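Local structure of ATP-dependent helicase FUN30 (5GN1) at residues K124-M129 with Y147-M152; K204-S209 with N274-F279; D226-R231 with D251-I256. The protein remodels nucleosomes as an ATP-dependent SNF2/RAD54-family helicase, serving DNA end resection and heterochromatin organization, here represented by the C-terminal part of its ATPase domain. All blocks are in the same frame, centred on the assembly; numbering follows the deposited sequence.

Interaction 1 (K124-M129 with Y147-M152)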
# COMPACT_ATOMS: atom_id res chain seq x y z
N LYS A 124 -5.78 23.28 7.58
CA LYS A 124 -7.00 24.00 7.94
C LYS A 124 -8.09 22.99 8.31
O LYS A 124 -8.92 23.24 9.19
CB LYS A 124 -7.36 25.03 6.87
CG LYS A 124 -6.22 25.98 6.52
CD LYS A 124 -6.18 27.16 7.47
CE LYS A 124 -5.31 28.28 6.93
NZ LYS A 124 -5.02 29.31 7.96
N ILE A 125 -8.04 21.83 7.68
CA ILE A 125 -8.99 20.74 7.92
C ILE A 125 -8.82 20.03 9.28
O ILE A 125 -9.83 19.78 9.94
CB ILE A 125 -8.92 19.70 6.80
CG1 ILE A 125 -9.05 20.39 5.43
CG2 ILE A 125 -9.98 18.64 6.98
CD1 ILE A 125 -10.10 21.47 5.40
N ILE A 126 -7.60 19.68 9.69
CA ILE A 126 -7.44 19.00 10.95
C ILE A 126 -7.62 19.91 12.14
O ILE A 126 -7.99 19.47 13.21
CB ILE A 126 -6.14 18.21 10.98
CG1 ILE A 126 -4.97 19.12 10.85
CG2 ILE A 126 -6.12 17.18 9.87
CD1 ILE A 126 -3.67 18.38 10.93
N THR A 127 -7.37 21.19 11.92
CA THR A 127 -7.55 22.14 13.00
C THR A 127 -8.99 22.08 13.42
O THR A 127 -9.27 21.91 14.57
CB THR A 127 -7.20 23.54 12.54
OG1 THR A 127 -5.82 23.62 12.24
CG2 THR A 127 -7.53 24.53 13.58
N LYS A 128 -9.91 22.11 12.48
CA LYS A 128 -11.32 22.04 12.83
C LYS A 128 -11.70 20.67 13.39
O LYS A 128 -12.59 20.58 14.24
CB LYS A 128 -12.19 22.38 11.61
CG LYS A 128 -11.68 23.56 10.76
CD LYS A 128 -11.32 24.81 11.60
CE LYS A 128 -10.04 25.47 11.07
NZ LYS A 128 -9.68 26.75 11.78
N MET A 129 -11.05 19.59 12.93
CA MET A 129 -11.37 18.26 13.45
C MET A 129 -10.84 18.08 14.87
O MET A 129 -11.45 17.39 15.69
CB MET A 129 -10.80 17.17 12.55
CG MET A 129 -11.32 17.16 11.14
SD MET A 129 -10.36 16.02 10.12
CE MET A 129 -10.68 14.49 10.98
N TYR A 147 -2.35 18.94 20.85
CA TYR A 147 -1.94 17.54 20.96
C TYR A 147 -2.70 16.67 19.96
O TYR A 147 -2.07 15.94 19.18
CB TYR A 147 -2.13 17.02 22.39
CG TYR A 147 -1.09 17.55 23.40
CD1 TYR A 147 -0.15 18.50 23.03
CD2 TYR A 147 -1.05 17.07 24.71
CE1 TYR A 147 0.79 18.98 23.93
CE2 TYR A 147 -0.11 17.54 25.62
CZ TYR A 147 0.81 18.49 25.22
OH TYR A 147 1.75 18.97 26.10
N ILE A 148 -4.03 16.73 19.96
CA ILE A 148 -4.80 15.96 18.99
C ILE A 148 -4.48 16.39 17.56
O ILE A 148 -4.44 15.57 16.64
CB ILE A 148 -6.31 16.06 19.28
CG1 ILE A 148 -6.57 15.58 20.69
CG2 ILE A 148 -7.13 15.31 18.25
CD1 ILE A 148 -6.49 14.12 20.79
N LYS A 149 -4.25 17.69 17.36
CA LYS A 149 -3.98 18.19 16.02
C LYS A 149 -2.59 17.77 15.56
O LYS A 149 -2.39 17.47 14.38
CB LYS A 149 -4.13 19.71 15.96
CG LYS A 149 -4.05 20.27 14.56
CD LYS A 149 -4.10 21.79 14.53
CE LYS A 149 -3.21 22.34 13.42
NZ LYS A 149 -3.30 23.83 13.31
N GLU A 150 -1.62 17.76 16.47
CA GLU A 150 -0.31 17.23 16.11
C GLU A 150 -0.40 15.76 15.75
O GLU A 150 0.26 15.30 14.81
CB GLU A 150 0.69 17.44 17.25
CG GLU A 150 2.14 17.35 16.82
CD GLU A 150 3.10 17.43 17.98
OE1 GLU A 150 2.63 17.37 19.15
OE2 GLU A 150 4.32 17.55 17.74
N ASP A 151 -1.20 14.99 16.50
CA ASP A 151 -1.42 13.58 16.17
C ASP A 151 -2.02 13.44 14.78
O ASP A 151 -1.58 12.61 13.98
CB ASP A 151 -2.34 12.92 17.21
CG ASP A 151 -1.59 12.48 18.47
OD1 ASP A 151 -0.39 12.81 18.63
OD2 ASP A 151 -2.23 11.83 19.32
N MET A 152 -3.05 14.25 14.48
CA MET A 152 -3.68 14.20 13.17
C MET A 152 -2.72 14.59 12.06
O MET A 152 -2.76 14.01 10.97
CB MET A 152 -4.91 15.11 13.15
CG MET A 152 -6.09 14.55 13.91
SD MET A 152 -7.42 15.77 14.01
CE MET A 152 -8.69 14.81 14.78
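The flat groups that I126, K149 and M152 bring to this contact are peptide carbonyls rather than rings, and apolar atoms lie against them from both helices. The terminal methyl CD1 of I126 reaches the carbonyl oxygen of K149 at 3.8 Å, while the sulfur SD of M152 comes equally near the carbonyl oxygen of I126. Around these carbonyls the segments 124-129 and 147-152 run broadly antiparallel, 138° between their directions and 9.0 Å between their axes. I126 and M152 lie alongside one another, pointing opposite ways, and meet CB to CB at 4.0 Å. The end of the M152 chain then runs on to M129, whose CB lies 3.9 Å from M152 CE; L160 and L163 of helix 157-166 also pack on M152.

The polar half of the contact lies beside T127. K149 sets its CG anti to the backbone N (chi1 -172°), which sends the chain across I126 at about a right angle, CG to CG1, and a bend at chi3 brings NZ to T127 OG1, 2.7 Å away. The same hydroxyl is hydrogen-bonded to the carbonyl oxygen of D123, one helical turn earlier. These helices belong to the all-helical part of the fragment, consistent with the second helical protrusion of SNF2 ATPases.

The T127 hydroxyl is thus both acceptor, from the ammonium group of K149, and donor, to the D123 carbonyl oxygen; this would be expected to make OG1 a better acceptor and to steady the lysine charge beside an otherwise apolar interface.

Interaction 2 (K204-S209 with N274-F279)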
# COMPACT_ATOMS: atom_id res chain seq x y z
N LYS A 204 -11.37 -17.16 -8.93
CA LYS A 204 -10.98 -16.51 -7.70
C LYS A 204 -9.56 -15.97 -7.81
O LYS A 204 -8.79 -16.36 -8.70
CB LYS A 204 -11.09 -17.48 -6.53
CG LYS A 204 -12.50 -18.02 -6.32
CD LYS A 204 -12.69 -18.41 -4.88
CE LYS A 204 -14.13 -18.84 -4.60
NZ LYS A 204 -14.46 -18.80 -3.14
N VAL A 205 -9.21 -15.07 -6.90
CA VAL A 205 -7.94 -14.35 -7.00
C VAL A 205 -7.43 -14.03 -5.60
O VAL A 205 -8.21 -13.71 -4.69
CB VAL A 205 -8.08 -13.08 -7.87
CG1 VAL A 205 -9.13 -12.10 -7.29
CG2 VAL A 205 -6.72 -12.39 -8.06
N LEU A 206 -6.10 -14.12 -5.42
CA LEU A 206 -5.41 -13.61 -4.24
C LEU A 206 -4.76 -12.27 -4.58
O LEU A 206 -4.10 -12.14 -5.61
CB LEU A 206 -4.32 -14.58 -3.78
CG LEU A 206 -4.70 -16.06 -3.70
CD1 LEU A 206 -3.51 -16.89 -3.25
CD2 LEU A 206 -5.91 -16.21 -2.79
N ILE A 207 -4.93 -11.28 -3.70
CA ILE A 207 -4.27 -9.98 -3.85
C ILE A 207 -3.31 -9.81 -2.68
O ILE A 207 -3.72 -9.89 -1.52
CB ILE A 207 -5.28 -8.82 -3.91
CG1 ILE A 207 -6.35 -9.12 -4.96
CG2 ILE A 207 -4.54 -7.51 -4.26
CD1 ILE A 207 -7.42 -8.04 -5.07
N PHE A 208 -2.03 -9.57 -2.99
CA PHE A 208 -0.98 -9.40 -1.98
C PHE A 208 -0.46 -7.97 -1.96
O PHE A 208 -0.26 -7.36 -3.02
CB PHE A 208 0.20 -10.33 -2.25
CG PHE A 208 -0.09 -11.76 -1.99
CD1 PHE A 208 0.02 -12.27 -0.71
CD2 PHE A 208 -0.45 -12.61 -3.03
CE1 PHE A 208 -0.25 -13.61 -0.46
CE2 PHE A 208 -0.71 -13.95 -2.79
CZ PHE A 208 -0.61 -14.46 -1.51
N SER A 209 -0.20 -7.44 -0.76
CA SER A 209 0.48 -6.15 -0.63
C SER A 209 1.45 -6.19 0.55
O SER A 209 1.19 -6.84 1.56
CB SER A 209 -0.51 -4.99 -0.41
OG SER A 209 0.21 -3.77 -0.26
N ASN A 274 -6.79 -19.52 -8.72
CA ASN A 274 -5.72 -19.73 -9.70
C ASN A 274 -5.24 -18.42 -10.31
O ASN A 274 -4.61 -18.43 -11.37
CB ASN A 274 -6.12 -20.73 -10.80
CG ASN A 274 -7.23 -20.21 -11.70
OD1 ASN A 274 -8.26 -19.74 -11.25
ND2 ASN A 274 -7.02 -20.34 -13.02
N ASN A 275 -5.51 -17.29 -9.64
CA ASN A 275 -5.01 -15.98 -10.04
C ASN A 275 -4.38 -15.30 -8.84
O ASN A 275 -4.87 -15.43 -7.71
CB ASN A 275 -6.10 -15.10 -10.62
CG ASN A 275 -6.75 -15.73 -11.83
OD1 ASN A 275 -6.29 -15.54 -12.96
ND2 ASN A 275 -7.81 -16.48 -11.61
N VAL A 276 -3.30 -14.57 -9.09
CA VAL A 276 -2.58 -13.86 -8.05
C VAL A 276 -2.24 -12.47 -8.59
O VAL A 276 -1.71 -12.35 -9.70
CB VAL A 276 -1.29 -14.61 -7.63
CG1 VAL A 276 -0.50 -13.75 -6.64
CG2 VAL A 276 -1.64 -15.96 -6.99
N ILE A 277 -2.57 -11.44 -7.82
CA ILE A 277 -2.24 -10.07 -8.15
C ILE A 277 -1.28 -9.57 -7.08
O ILE A 277 -1.62 -9.57 -5.89
CB ILE A 277 -3.48 -9.17 -8.24
CG1 ILE A 277 -4.44 -9.71 -9.30
CG2 ILE A 277 -3.07 -7.74 -8.55
CD1 ILE A 277 -5.69 -8.91 -9.42
N ILE A 278 -0.09 -9.16 -7.51
CA ILE A 278 0.91 -8.56 -6.62
C ILE A 278 0.67 -7.07 -6.73
O ILE A 278 1.01 -6.45 -7.75
CB ILE A 278 2.33 -8.95 -7.03
CG1 ILE A 278 2.48 -10.46 -7.11
CG2 ILE A 278 3.35 -8.39 -6.03
CD1 ILE A 278 2.34 -11.14 -5.79
N PHE A 279 0.03 -6.48 -5.71
CA PHE A 279 -0.34 -5.07 -5.84
C PHE A 279 0.90 -4.19 -5.83
O PHE A 279 0.93 -3.15 -6.50
CB PHE A 279 -1.30 -4.67 -4.73
CG PHE A 279 -1.98 -3.35 -4.96
CD1 PHE A 279 -3.14 -3.27 -5.73
CD2 PHE A 279 -1.48 -2.18 -4.40
CE1 PHE A 279 -3.77 -2.05 -5.94
CE2 PHE A 279 -2.11 -0.96 -4.60
CZ PHE A 279 -3.26 -0.89 -5.37
O HOH W 1 -10.02 -19.72 -9.30
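L206, I277, F208 and F279 form the tight part of this pairing, where the parallel strands 205-209 and 275-278 run 17° apart. L206 O accepts from I277 N at 2.8 Å, I277 O in turn takes F208 N at 2.9 Å, and F208 O receives F279 N. L206 N completes the ladder with N275 O.

Apolar side chains meet on each face of the sheet. On one, V205 directs CG2 anti to its own N and meets I277 CG1 at 3.7 Å, with leucines L190, L193 and L194 of helix 185-200 packed on I277. On the other, the ring of F208 turns an edge to V276, CD2 lying 3.8 Å from V276 CG1 and near the ring plane.

The end at K204 and N274 is held differently, by side chains and one bridging water, though it too is buried. There a side chain replaces the backbone donor: N275 ND2 binds K204 O at 3.1 Å, with the oxygen close to the amide plane, and E203 OE1 accepts from the same nitrogen. Beyond it one water accepts from K204 N and donates to N274 OD1 at 2.6 Å, while N274 ND2 turns to the carbonyl of E303. The ammonium group of K204 leaves this pairing for carbonyl oxygens at the end of helix 241-250 and just after it, among them that of D251.

Central adjacent strands in a parallel sheet of order 1-6-5-2-4-3, flanked by helices, are typical of a RecA-like helicase lobe, and the sequence of residues 204-209 is consistent with helicase motif IV.

Interaction 3 (D226-R231 with D251-I256)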
# COMPACT_ATOMS: atom_id res chain seq x y z
N ASP A 226 -18.45 -4.10 -5.41
CA ASP A 226 -19.42 -5.14 -5.11
C ASP A 226 -18.82 -6.54 -5.20
O ASP A 226 -19.51 -7.50 -5.55
CB ASP A 226 -20.65 -5.01 -6.03
CG ASP A 226 -21.87 -5.72 -5.46
OD1 ASP A 226 -21.99 -5.80 -4.22
OD2 ASP A 226 -22.70 -6.20 -6.27
N TYR A 227 -17.54 -6.68 -4.87
CA TYR A 227 -16.89 -7.98 -4.77
C TYR A 227 -16.73 -8.35 -3.30
O TYR A 227 -16.07 -7.62 -2.55
CB TYR A 227 -15.51 -7.98 -5.44
CG TYR A 227 -15.47 -7.71 -6.93
CD1 TYR A 227 -16.34 -8.33 -7.81
CD2 TYR A 227 -14.52 -6.85 -7.46
CE1 TYR A 227 -16.27 -8.08 -9.19
CE2 TYR A 227 -14.43 -6.61 -8.81
CZ TYR A 227 -15.31 -7.21 -9.68
OH TYR A 227 -15.20 -6.93 -11.03
N LYS A 228 -17.29 -9.49 -2.89
CA LYS A 228 -17.00 -10.01 -1.56
C LYS A 228 -15.54 -10.42 -1.44
O LYS A 228 -14.91 -10.86 -2.40
CB LYS A 228 -17.89 -11.22 -1.24
CG LYS A 228 -19.40 -10.95 -1.21
CD LYS A 228 -20.19 -12.26 -1.01
CE LYS A 228 -21.68 -12.11 -1.33
NZ LYS A 228 -22.41 -13.43 -1.30
N PHE A 229 -14.99 -10.27 -0.23
CA PHE A 229 -13.59 -10.58 -0.01
C PHE A 229 -13.39 -11.05 1.42
O PHE A 229 -14.23 -10.83 2.29
CB PHE A 229 -12.70 -9.35 -0.30
CG PHE A 229 -12.89 -8.23 0.69
CD1 PHE A 229 -13.89 -7.28 0.49
CD2 PHE A 229 -12.10 -8.14 1.82
CE1 PHE A 229 -14.10 -6.27 1.41
CE2 PHE A 229 -12.29 -7.13 2.75
CZ PHE A 229 -13.30 -6.20 2.55
N LEU A 230 -12.26 -11.71 1.65
CA LEU A 230 -11.74 -12.01 2.98
C LEU A 230 -10.33 -11.46 3.08
O LEU A 230 -9.69 -11.14 2.07
CB LEU A 230 -11.73 -13.52 3.27
CG LEU A 230 -13.09 -14.21 3.20
CD1 LEU A 230 -12.91 -15.70 2.89
CD2 LEU A 230 -13.87 -14.02 4.51
N ARG A 231 -9.84 -11.36 4.31
CA ARG A 231 -8.54 -10.76 4.56
C ARG A 231 -7.77 -11.54 5.61
O ARG A 231 -8.35 -12.00 6.60
CB ARG A 231 -8.68 -9.30 5.00
CG ARG A 231 -7.44 -8.70 5.63
CD ARG A 231 -7.60 -7.20 5.81
NE ARG A 231 -6.40 -6.57 6.36
CZ ARG A 231 -6.25 -5.25 6.44
NH1 ARG A 231 -7.21 -4.45 6.01
NH2 ARG A 231 -5.14 -4.74 6.97
N ASP A 251 -17.35 -21.02 0.04
CA ASP A 251 -18.28 -20.05 -0.53
C ASP A 251 -17.82 -19.65 -1.93
O ASP A 251 -16.89 -18.86 -2.09
CB ASP A 251 -18.37 -18.84 0.40
CG ASP A 251 -19.62 -17.99 0.13
OD1 ASP A 251 -20.10 -17.95 -1.03
OD2 ASP A 251 -20.11 -17.35 1.09
N LYS A 252 -18.50 -20.17 -2.95
CA LYS A 252 -18.16 -19.86 -4.34
C LYS A 252 -18.40 -18.39 -4.67
O LYS A 252 -17.89 -17.90 -5.69
CB LYS A 252 -18.96 -20.74 -5.29
CG LYS A 252 -18.55 -22.21 -5.31
CD LYS A 252 -17.16 -22.39 -5.90
CE LYS A 252 -16.78 -23.87 -5.91
NZ LYS A 252 -15.31 -24.06 -5.87
N ASP A 253 -19.19 -17.68 -3.86
CA ASP A 253 -19.52 -16.29 -4.13
C ASP A 253 -18.56 -15.30 -3.48
O ASP A 253 -18.86 -14.10 -3.45
CB ASP A 253 -20.95 -16.00 -3.67
CG ASP A 253 -21.54 -14.75 -4.32
OD1 ASP A 253 -21.31 -14.54 -5.53
OD2 ASP A 253 -22.26 -14.00 -3.61
N ILE A 254 -17.43 -15.77 -2.94
CA ILE A 254 -16.40 -14.88 -2.41
C ILE A 254 -15.20 -14.97 -3.34
O ILE A 254 -14.39 -15.90 -3.22
CB ILE A 254 -15.98 -15.23 -0.98
CG1 ILE A 254 -17.20 -15.28 -0.05
CG2 ILE A 254 -14.99 -14.18 -0.43
CD1 ILE A 254 -16.81 -15.45 1.44
N PRO A 255 -15.03 -14.03 -4.28
CA PRO A 255 -14.00 -14.22 -5.31
C PRO A 255 -12.60 -13.84 -4.86
O PRO A 255 -11.64 -14.26 -5.52
CB PRO A 255 -14.49 -13.32 -6.45
CG PRO A 255 -15.25 -12.21 -5.74
CD PRO A 255 -15.95 -12.92 -4.60
N ILE A 256 -12.44 -13.09 -3.77
CA ILE A 256 -11.20 -12.38 -3.48
C ILE A 256 -10.73 -12.67 -2.07
O ILE A 256 -11.51 -12.59 -1.11
CB ILE A 256 -11.34 -10.86 -3.66
CG1 ILE A 256 -11.73 -10.53 -5.09
CG2 ILE A 256 -10.03 -10.14 -3.29
CD1 ILE A 256 -11.92 -9.05 -5.32
O HOH W 2 -18.85 -11.29 -4.57
O HOH W 3 -21.41 -15.01 0.71
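An Asx turn, in which D251 OD1 accepts from D253 N, lies within a type I beta turn from D251 to I254 and delivers the chain to I256, which pairs with F229 of the outermost strand, 229-232. The pairing is a single parallel bridge: L230 N donates to I256 O at 3.0 Å, and F229 CA closes on the same oxygen at 3.1 Å. Next to it P255 lays its CD against K228 O at 3.2 Å, where a proline has no N-H to offer. K228 runs out extended from CG, its chain passing the carbonyl oxygen of D253 to put NZ at OD2 of that residue in a salt bridge; the modelled separation is too short to be taken literally. One water links K228 NZ to D251 OD2, and another ties K228 N to D253 O.

In the RecA-like fold this is where helix 241-250 leads back into the sheet, completing the beta-alpha-beta crossover from strand 229-232 to strand 256-260. I256 faces the helices of one side. Extended through chi2 (179°), its chain carries CD1 to Y227 CB, 3.7 Å away, while its CB meets F229 CB at 3.9 Å and I198 and L222 close round it. With an alanine here the bridge could persist, but losing CG1, CG2 and CD1 would probably open a gap beside Y227 CB and leave its ring freer to shift against helix 185-200. Away from that cluster, I254 sets CG2 against L230 CG at 4.1 Å.

Overall arrangement
Interactions 2 and 3 belong to one parallel sheet, their centres 12 Å apart. Strand 256-260 lies between strands 205-209 and 229-232, so the pairing in interaction 3 continues the ladder of interaction 2: V205 N probably binds P255 O at 2.9 Å. K204 NZ, 2.6 Å from D251 O, probably adds a hydrogen bond. In the chain, interaction 3 is nested within the loop that interaction 2 closes. Interaction 1 comes earlier and stands apart, its centre 37 Å from each of the others, with nearest atoms about 21 Å from interaction 2 and about 19 Å from interaction 3. It lies in a helical region, probably the protrusion, separate from the RecA-like sheet of the other two.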